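Local atomic coordinates of regulatory protein RecX (Lactobacillus reuteri, PDB entry 3D5L), a protein that probably modulates the activity of the RecA recombinase, as a member of the RecX family of regulators. Residues A[10-13]-A[18-21]; A[57-62]-A[92-97]. All blocks are in the same frame, centred on the assembly; numbering follows the deposited sequence.

Interaction 1 (10-13 with 18-21) ties together two strands of the N-terminal beta hairpin, whereas interaction 2 (57-62 with 92-97) packs the long helix 48-71 against helix 92-104, whose segment 92-97 falls in the first RecX three-helix region. They do not touch: their centres lie 22 Å apart and their nearest atoms about 7 Å. Arg17, which precedes Tyr18, connects them indirectly, since it forms a salt bridge with Asp58 and hydrogen-bonds the sulfate that Gln12 NE2 holds through O1 at 2.9 Å. Lys62 NZ makes a long, weak ion pair with O4 of a sulfate, an ion probably taken from the crystallisation liquor.

Interaction 1: residues A[10-13]-A[18-21]; sequences EAQK and YNIY. With SO4 (sulfate ion), chain C.
With CG between its backbone N and carbonyl carbon (chi1 73°), Glu10 brings its carboxylate obliquely across to Asn19, the carboxylate and amide planes 45° apart; Asn19 CG stands beside its own backbone N (chi1 -66°) and turns the amide toward this neighbour. Asn19 ND2 donates to the anti lone pair of Glu10 OE1 at 3.0 Å. Glu10 OE1 also accepts a weak bond from Tyr21 OH at 3.2 Å, so a carboxylate suits this position by serving two donors. At its other end the Asn19 amide acts as acceptor: Gln12 NE2 reaches Asn19 OD1 at 3.0 Å, from above the carbonyl plane. Gln12 NE2 also donates to sulfate O1 at 2.9 Å, and the ion is held by Arg17 as well. Were Asn19 an alanine, Glu10 OE1 would probably keep only its weak bond from Tyr21, and Gln12 NE2 the sulfate but no acceptor across the hairpin. Beneath these side chains the backbones form a hydrogen-bonded antiparallel pair, with Glu10 N to Asn19 O at 3.0 Å and the nearly straight Asn19 N to Glu10 O at 2.8 Å. The next pair, Ala11 and Tyr18, is non-hydrogen-bonded and faces the other side of the sheet, where the small Ala11 CB leaves room for Tyr18 CE1 at 4.1 Å. This alternation is that of an antiparallel beta hairpin, built here from strands 4-11 and 17-22.

Interaction 2: residues A[57-62]-A[92-97]; sequences ADQQAK and EEFVEP
Gln60 lays the aliphatic part of its side chain across one face of the Phe94 ring. Gln60 CB stands 4.0 Å from the centroid of the Phe94 ring and only 2° off the normal, a CH-pi contact, and CG follows over the same face. Because Gln60 CG lies anti to the backbone N (chi1 -172°) and the chain continues extended, the amide is carried past the ring centre: Gln60 OE1 comes within 3.2 Å of Phe94 CD1, while Gln60 NE2 approaches Pro97 CB at 3.7 Å. Glutamine suits this place because its methylenes can lie on an aromatic face while its polar end reaches the margin of the contact. Gln59 comes from another direction, Gln59 NE2 lying near the ring plane at the edge, 4.0 Å from Phe94 CZ. Phe94 is thus met over a face by one glutamine and at its rim by the other, and as a buried aromatic it supplies the flat surface on which Gln60 of helix 48-71 rests. The segment axes come no closer than 10.5 Å and cross at -56°; side chains bridge the gap, with the Phe94 ring also reaching the backbone N and CA of Gln60. Pro97, lacking an N-H, fits the kink where helix 92-104 misses a bond to the preceding turn. Gln60 also touches Ile98 on that helix. Farther out, Ala57 and Ala61 pack helix 48-71 against helix 32-37, and Asp58 ties it to the sheet through Arg17 of strand 17-22 and the backbone N of Ala31, at the end of strand 25-31.

Interaction 1: residues A[10-13]-A[18-21]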
loop_
_atom_site.group_PDB
_atom_site.type_symbol
_atom_site.label_atom_id
_atom_site.label_comp_id
_atom_site.label_asym_id
_atom_site.label_seq_id
_atom_site.Cartn_x
_atom_site.Cartn_y
_atom_site.Cartn_z
ATOM N N GLU A 10 -18.849 10.889 -28.378
ATOM C CA GLU A 10 -19.903 11.195 -27.433
ATOM C C GLU A 10 -19.553 10.706 -26.041
ATOM O O GLU A 10 -19.033 9.601 -25.865
ATOM C CB GLU A 10 -21.224 10.574 -27.890
ATOM C CG GLU A 10 -21.299 9.069 -27.734
ATOM C CD GLU A 10 -22.726 8.562 -27.789
ATOM O OE1 GLU A 10 -22.970 7.403 -27.373
ATOM O OE2 GLU A 10 -23.599 9.331 -28.250
ATOM N N ALA A 11 -19.830 11.537 -25.052
ATOM C CA ALA A 11 -19.539 11.185 -23.680
ATOM C C ALA A 11 -20.512 10.099 -23.269
ATOM O O ALA A 11 -21.683 10.141 -23.636
ATOM C CB ALA A 11 -19.699 12.406 -22.776
ATOM N N GLN A 12 -20.030 9.113 -22.526
ATOM C CA GLN A 12 -20.908 8.055 -22.070
ATOM C C GLN A 12 -21.754 8.694 -20.973
ATOM O O GLN A 12 -21.557 9.860 -20.636
ATOM C CB GLN A 12 -20.085 6.889 -21.514
ATOM C CG GLN A 12 -19.029 6.376 -22.475
ATOM C CD GLN A 12 -18.402 5.070 -22.017
ATOM O OE1 GLN A 12 -18.365 4.772 -20.821
ATOM N NE2 GLN A 12 -17.883 4.296 -22.965
ATOM N N LYS A 13 -22.690 7.935 -20.412
ATOM C CA LYS A 13 -23.543 8.465 -19.353
ATOM C C LYS A 13 -22.708 8.892 -18.139
ATOM O O LYS A 13 -22.925 9.963 -17.573
ATOM C CB LYS A 13 -24.586 7.417 -18.948
ATOM C CG LYS A 13 -25.583 7.900 -17.908
ATOM C CD LYS A 13 -26.631 6.834 -17.605
ATOM C CE LYS A 13 -27.694 7.356 -16.648
ATOM N NZ LYS A 13 -28.437 8.556 -17.190
ATOM N N TYR A 18 -15.441 7.882 -23.222
ATOM C CA TYR A 18 -16.084 8.369 -24.441
ATOM C C TYR A 18 -16.311 7.281 -25.475
ATOM O O TYR A 18 -15.565 6.305 -25.541
ATOM C CB TYR A 18 -15.236 9.462 -25.079
ATOM C CG TYR A 18 -15.015 10.652 -24.180
ATOM C CD1 TYR A 18 -15.882 11.752 -24.217
ATOM C CD2 TYR A 18 -13.963 10.664 -23.258
ATOM C CE1 TYR A 18 -15.702 12.835 -23.360
ATOM C CE2 TYR A 18 -13.777 11.736 -22.397
ATOM C CZ TYR A 18 -14.646 12.822 -22.450
ATOM O OH TYR A 18 -14.437 13.901 -21.611
ATOM N N ASN A 19 -17.350 7.462 -26.281
ATOM C CA ASN A 19 -17.659 6.530 -27.352
ATOM C C ASN A 19 -17.157 7.165 -28.643
ATOM O O ASN A 19 -17.479 8.319 -28.933
ATOM C CB ASN A 19 -19.171 6.278 -27.450
ATOM C CG ASN A 19 -19.726 5.570 -26.231
ATOM O OD1 ASN A 19 -19.117 4.635 -25.716
ATOM N ND2 ASN A 19 -20.899 6.002 -25.771
ATOM N N ILE A 20 -16.361 6.415 -29.403
ATOM C CA ILE A 20 -15.807 6.906 -30.663
ATOM C C ILE A 20 -16.461 6.250 -31.874
ATOM O O ILE A 20 -16.557 5.026 -31.963
ATOM C CB ILE A 20 -14.277 6.680 -30.734
ATOM C CG1 ILE A 20 -13.555 7.684 -29.831
ATOM C CG2 ILE A 20 -13.778 6.865 -32.159
ATOM C CD1 ILE A 20 -13.951 7.612 -28.386
ATOM N N TYR A 21 -16.913 7.087 -32.803
ATOM C CA TYR A 21 -17.558 6.634 -34.029
ATOM C C TYR A 21 -16.647 6.886 -35.219
ATOM O O TYR A 21 -16.173 8.001 -35.424
ATOM C CB TYR A 21 -18.872 7.386 -34.248
ATOM C CG TYR A 21 -19.934 7.096 -33.217
ATOM C CD1 TYR A 21 -21.056 6.333 -33.535
ATOM C CD2 TYR A 21 -19.812 7.576 -31.914
ATOM C CE1 TYR A 21 -22.037 6.054 -32.572
ATOM C CE2 TYR A 21 -20.775 7.305 -30.951
ATOM C CZ TYR A 21 -21.880 6.545 -31.284
ATOM O OH TYR A 21 -22.815 6.265 -30.310
HETATM S S SO4 C . -16.512 0.632 -21.718
HETATM O O1 SO4 C . -16.315 2.090 -21.817
HETATM O O2 SO4 C . -17.387 0.211 -22.827
HETATM O O3 SO4 C . -17.136 0.284 -20.432
HETATM O O4 SO4 C . -15.199 -0.046 -21.793
#

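Interaction 2: residues A[57-62]-A[92-97]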
loop_
_atom_site.group_PDB
_atom_site.type_symbol
_atom_site.label_atom_id
_atom_site.label_comp_id
_atom_site.label_asym_id
_atom_site.label_seq_id
_atom_site.Cartn_x
_atom_site.Cartn_y
_atom_site.Cartn_z
ATOM N N ALA A 57 -3.466 0.860 -24.353
ATOM C CA ALA A 57 -3.375 2.000 -23.451
ATOM C C ALA A 57 -4.649 2.091 -22.612
ATOM O O ALA A 57 -4.582 2.346 -21.413
ATOM C CB ALA A 57 -3.171 3.283 -24.240
ATOM N N ASP A 58 -5.804 1.873 -23.240
ATOM C CA ASP A 58 -7.083 1.922 -22.525
ATOM C C ASP A 58 -7.168 0.778 -21.510
ATOM O O ASP A 58 -7.810 0.920 -20.471
ATOM C CB ASP A 58 -8.264 1.828 -23.505
ATOM C CG ASP A 58 -9.619 1.994 -22.812
ATOM O OD1 ASP A 58 -9.843 3.048 -22.170
ATOM O OD2 ASP A 58 -10.464 1.071 -22.900
ATOM N N GLN A 59 -6.513 -0.349 -21.796
ATOM C CA GLN A 59 -6.535 -1.469 -20.859
ATOM C C GLN A 59 -5.752 -1.054 -19.624
ATOM O O GLN A 59 -6.087 -1.445 -18.508
ATOM C CB GLN A 59 -5.868 -2.714 -21.449
ATOM C CG GLN A 59 -6.431 -3.201 -22.785
ATOM C CD GLN A 59 -5.573 -4.308 -23.404
ATOM O OE1 GLN A 59 -5.727 -4.645 -24.583
ATOM N NE2 GLN A 59 -4.663 -4.875 -22.607
ATOM N N GLN A 60 -4.697 -0.270 -19.828
ATOM C CA GLN A 60 -3.872 0.178 -18.713
ATOM C C GLN A 60 -4.606 1.265 -17.941
ATOM O O GLN A 60 -4.639 1.233 -16.717
ATOM C CB GLN A 60 -2.521 0.709 -19.205
ATOM C CG GLN A 60 -1.544 1.016 -18.065
ATOM C CD GLN A 60 -0.177 1.474 -18.551
ATOM O OE1 GLN A 60 0.465 0.806 -19.366
ATOM N NE2 GLN A 60 0.274 2.616 -18.049
ATOM N N ALA A 61 -5.211 2.203 -18.665
ATOM C CA ALA A 61 -5.953 3.298 -18.043
ATOM C C ALA A 61 -7.071 2.750 -17.160
ATOM O O ALA A 61 -7.375 3.316 -16.112
ATOM C CB ALA A 61 -6.529 4.231 -19.114
ATOM N N LYS A 62 -7.673 1.641 -17.584
ATOM C CA LYS A 62 -8.744 1.009 -16.815
ATOM C C LYS A 62 -8.233 0.411 -15.501
ATOM O O LYS A 62 -8.919 0.468 -14.481
ATOM C CB LYS A 62 -9.404 -0.095 -17.638
ATOM C CG LYS A 62 -10.017 0.393 -18.931
ATOM C CD LYS A 62 -11.468 0.758 -18.767
ATOM C CE LYS A 62 -12.327 -0.456 -19.016
ATOM N NZ LYS A 62 -11.971 -1.017 -20.343
ATOM N N GLU A 92 1.758 -7.765 -16.663
ATOM C CA GLU A 92 2.955 -7.417 -15.902
ATOM C C GLU A 92 3.698 -6.187 -16.410
ATOM O O GLU A 92 4.469 -5.568 -15.668
ATOM C CB GLU A 92 3.896 -8.623 -15.857
ATOM C CG GLU A 92 5.018 -8.509 -14.840
ATOM C CD GLU A 92 4.518 -8.173 -13.434
ATOM O OE1 GLU A 92 3.634 -8.893 -12.897
ATOM O OE2 GLU A 92 5.030 -7.184 -12.864
ATOM N N GLU A 93 3.471 -5.822 -17.667
ATOM C CA GLU A 93 4.145 -4.650 -18.208
ATOM C C GLU A 93 3.434 -3.370 -17.742
ATOM O O GLU A 93 3.954 -2.273 -17.929
ATOM C CB GLU A 93 4.197 -4.703 -19.746
ATOM C CG GLU A 93 2.830 -4.743 -20.425
ATOM C CD GLU A 93 2.407 -6.147 -20.800
ATOM O OE1 GLU A 93 2.789 -7.095 -20.073
ATOM O OE2 GLU A 93 1.688 -6.302 -21.819
ATOM N N PHE A 94 2.252 -3.515 -17.138
ATOM C CA PHE A 94 1.504 -2.347 -16.652
ATOM C C PHE A 94 1.804 -2.005 -15.195
ATOM O O PHE A 94 1.593 -0.867 -14.769
ATOM C CB PHE A 94 -0.021 -2.548 -16.746
ATOM C CG PHE A 94 -0.538 -2.784 -18.131
ATOM C CD1 PHE A 94 0.208 -2.428 -19.246
ATOM C CD2 PHE A 94 -1.804 -3.324 -18.319
ATOM C CE1 PHE A 94 -0.296 -2.604 -20.519
ATOM C CE2 PHE A 94 -2.318 -3.501 -19.596
ATOM C CZ PHE A 94 -1.562 -3.140 -20.697
ATOM N N VAL A 95 2.266 -2.993 -14.436
ATOM C CA VAL A 95 2.552 -2.812 -13.017
ATOM C C VAL A 95 3.426 -1.603 -12.694
ATOM O O VAL A 95 2.970 -0.648 -12.057
ATOM C CB VAL A 95 3.229 -4.072 -12.409
ATOM C CG1 VAL A 95 3.493 -3.854 -10.924
ATOM C CG2 VAL A 95 2.353 -5.293 -12.620
ATOM N N GLU A 96 4.681 -1.660 -13.126
ATOM C CA GLU A 96 5.635 -0.590 -12.866
ATOM C C GLU A 96 5.153 0.787 -13.347
ATOM O O GLU A 96 5.333 1.772 -12.639
ATOM C CB GLU A 96 6.996 -0.944 -13.494
ATOM C CG GLU A 96 8.184 -0.170 -12.916
ATOM C CD GLU A 96 8.299 -0.283 -11.390
ATOM O OE1 GLU A 96 8.343 -1.424 -10.861
ATOM O OE2 GLU A 96 8.346 0.779 -10.720
ATOM N N PRO A 97 4.557 0.878 -14.560
ATOM C CA PRO A 97 4.075 2.178 -15.051
ATOM C C PRO A 97 2.972 2.752 -14.154
ATOM O O PRO A 97 2.971 3.939 -13.844
ATOM C CB PRO A 97 3.565 1.857 -16.462
ATOM C CG PRO A 97 4.455 0.734 -16.885
ATOM C CD PRO A 97 4.501 -0.127 -15.635
#